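Local coordinates for protein chitinase (Paenibacillus sp. FPU-7, PDB 5GZT) that probably hydrolyses internal beta-1,4 linkages between N-acetylglucosamine units in chitin and chitodextrins, using glycoside hydrolase family 18 domains, at residues 283-288 with 340-345. Numbering follows the deposited sequence.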
loop_
_atom_site.group_PDB
_atom_site.type_symbol
_atom_site.label_atom_id
_atom_site.label_comp_id
_atom_site.label_asym_id
_atom_site.label_seq_id
_atom_site.Cartn_x
_atom_site.Cartn_y
_atom_site.Cartn_z
ATOM N N ILE B 283 8.349 -0.464 -6.501
ATOM C CA ILE B 283 8.915 0.431 -7.507
ATOM C C ILE B 283 10.269 -0.116 -7.876
ATOM O O ILE B 283 11.082 -0.316 -7.008
ATOM C CB ILE B 283 9.085 1.845 -6.948
ATOM C CG1 ILE B 283 7.743 2.577 -6.984
ATOM C CG2 ILE B 283 10.121 2.641 -7.758
ATOM C CD1 ILE B 283 7.505 3.400 -8.246
ATOM N N PRO B 284 10.539 -0.325 -9.180
ATOM C CA PRO B 284 11.731 -0.999 -9.582
ATOM C C PRO B 284 12.947 -0.057 -9.567
ATOM O O PRO B 284 12.856 1.096 -9.988
ATOM C CB PRO B 284 11.447 -1.370 -11.041
ATOM C CG PRO B 284 10.525 -0.337 -11.503
ATOM C CD PRO B 284 9.661 -0.025 -10.321
ATOM N N ALA B 285 14.067 -0.616 -9.189
ATOM C CA ALA B 285 15.307 0.135 -9.047
ATOM C C ALA B 285 15.914 0.476 -10.380
ATOM O O ALA B 285 16.715 1.397 -10.465
ATOM C CB ALA B 285 16.304 -0.670 -8.228
ATOM N N TRP B 286 15.490 -0.225 -11.412
ATOM C CA TRP B 286 16.142 -0.190 -12.724
ATOM C C TRP B 286 15.482 0.802 -13.639
ATOM O O TRP B 286 15.811 0.848 -14.790
ATOM C CB TRP B 286 16.175 -1.605 -13.362
ATOM C CG TRP B 286 14.926 -2.442 -13.234
ATOM C CD1 TRP B 286 13.815 -2.408 -14.038
ATOM C CD2 TRP B 286 14.664 -3.454 -12.253
ATOM N NE1 TRP B 286 12.879 -3.351 -13.614
ATOM C CE2 TRP B 286 13.354 -3.955 -12.495
ATOM C CE3 TRP B 286 15.383 -3.944 -11.160
ATOM C CZ2 TRP B 286 12.790 -4.982 -11.736
ATOM C CZ3 TRP B 286 14.819 -4.912 -10.377
ATOM C CH2 TRP B 286 13.539 -5.438 -10.666
ATOM N N VAL B 287 14.477 1.526 -13.170
ATOM C CA VAL B 287 14.020 2.710 -13.873
ATOM C C VAL B 287 14.793 3.885 -13.270
ATOM O O VAL B 287 15.061 3.943 -12.010
ATOM C CB VAL B 287 12.477 2.880 -13.719
ATOM C CG1 VAL B 287 11.961 4.206 -14.276
ATOM C CG2 VAL B 287 11.773 1.705 -14.379
ATOM N N ASP B 288 15.124 4.825 -14.142
ATOM C CA ASP B 288 15.786 6.042 -13.713
ATOM C C ASP B 288 14.746 7.017 -13.342
ATOM O O ASP B 288 14.174 7.679 -14.191
ATOM C CB ASP B 288 16.729 6.551 -14.810
ATOM C CG ASP B 288 17.449 7.836 -14.433
ATOM O OD1 ASP B 288 17.026 8.611 -13.529
ATOM O OD2 ASP B 288 18.453 8.044 -15.077
ATOM N N ARG B 340 25.310 -1.736 -14.708
ATOM C CA ARG B 340 26.441 -1.334 -13.855
ATOM C C ARG B 340 26.384 0.085 -13.397
ATOM O O ARG B 340 26.833 0.359 -12.287
ATOM C CB ARG B 340 27.793 -1.584 -14.537
ATOM C CG ARG B 340 28.102 -3.061 -14.804
ATOM C CD ARG B 340 29.201 -3.121 -15.873
ATOM N NE ARG B 340 29.439 -4.478 -16.325
ATOM C CZ ARG B 340 29.771 -4.791 -17.564
ATOM N NH1 ARG B 340 29.923 -3.872 -18.517
ATOM N NH2 ARG B 340 29.894 -6.051 -17.867
ATOM N N ASN B 341 25.787 0.972 -14.206
ATOM C CA ASN B 341 25.541 2.365 -13.831
ATOM C C ASN B 341 24.159 2.679 -13.266
ATOM O O ASN B 341 23.693 3.876 -13.255
ATOM C CB ASN B 341 25.805 3.292 -15.039
ATOM C CG ASN B 341 27.196 3.069 -15.643
ATOM O OD1 ASN B 341 28.114 2.714 -14.943
ATOM N ND2 ASN B 341 27.333 3.256 -16.957
ATOM N N ASN B 342 23.480 1.664 -12.760
ATOM C CA ASN B 342 22.098 1.899 -12.275
ATOM C C ASN B 342 22.058 3.030 -11.224
ATOM O O ASN B 342 22.740 2.959 -10.252
ATOM C CB ASN B 342 21.537 0.607 -11.685
ATOM C CG ASN B 342 20.044 0.691 -11.525
ATOM O OD1 ASN B 342 19.335 0.785 -12.532
ATOM N ND2 ASN B 342 19.586 0.864 -10.273
ATOM N N PRO B 343 21.256 4.070 -11.421
ATOM C CA PRO B 343 21.256 5.224 -10.562
ATOM C C PRO B 343 20.487 5.139 -9.230
ATOM O O PRO B 343 19.590 5.933 -8.981
ATOM C CB PRO B 343 20.620 6.271 -11.452
ATOM C CG PRO B 343 19.613 5.481 -12.184
ATOM C CD PRO B 343 20.306 4.242 -12.530
ATOM N N ASP B 344 20.950 4.262 -8.359
ATOM C CA ASP B 344 20.251 3.935 -7.148
ATOM C C ASP B 344 20.123 5.116 -6.194
ATOM O O ASP B 344 19.009 5.367 -5.602
ATOM C CB ASP B 344 20.845 2.700 -6.483
ATOM C CG ASP B 344 20.493 1.429 -7.209
ATOM O OD1 ASP B 344 19.291 0.951 -7.113
ATOM O OD2 ASP B 344 21.412 0.927 -7.920
ATOM N N GLU B 345 21.200 5.901 -6.102
ATOM C CA GLU B 345 21.218 6.989 -5.144
ATOM C C GLU B 345 20.345 8.093 -5.638
ATOM O O GLU B 345 19.568 8.668 -4.865
ATOM C CB GLU B 345 22.659 7.466 -4.853
ATOM C CG GLU B 345 23.527 6.347 -4.267
ATOM C CD GLU B 345 24.719 6.812 -3.413
ATOM O OE1 GLU B 345 25.266 7.921 -3.668
ATOM O OE2 GLU B 345 25.127 6.029 -2.505
#
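Asn342 reaches across to Ala285 and grips its backbone carbonyl. ND2 of Asn342 donates to O of Ala285 at 2.9 Å, with a fairly straight N-H...O angle of 161°. The acceptor lies almost in the amide plane of Asn342. The donor, however, sits well above the carbonyl plane of Ala285. In Asn342, CG stands anti to the backbone N and beside the carbonyl carbon (chi1 -165°), which carries the amide toward the turn. The same ND2 also donates to OD2 of Asp344, at 3.0 Å, meeting that carboxylate from above its plane. These two bonds fix the rotation of the amide. They also leave its OD1 facing the turn, 3.3 Å from CA of Trp286.

The methyl of Ala285 points at the helix start, and its CB lies 3.6 Å from OD1 of Asp344. That oxygen is hydrogen-bonded to OH of Tyr306 in strand 303-312, the strand whose backbone pairs with Ala285 through Ala307. Pro343 fills the N-cap position of helix 344-352 and centres an inverse gamma turn, closed by Asp344 N bonding to Asn342 O. Its ring meets Asp288 at about a right angle, CG of Pro343 being 3.9 Å from CG of Asp288. This is a van der Waals touch; the Asp288 carboxylate forms a salt bridge with Lys291.

The contact joins the type I turn Pro284-Val287, at the end of a strand of the family 18 barrel, to the start of helix 344-352. With an alanine in place of Asn342, the Ala285 carbonyl and OD2 of Asp344 would probably both lose this donor, leaving the carboxylate held on its OD1 side by Tyr306. Beyond van der Waals touches, several of them carbon against oxygen, the direct link between the two segments is one neutral amide, which ties a main-chain carbonyl to a carboxylate in the first turn of the helix.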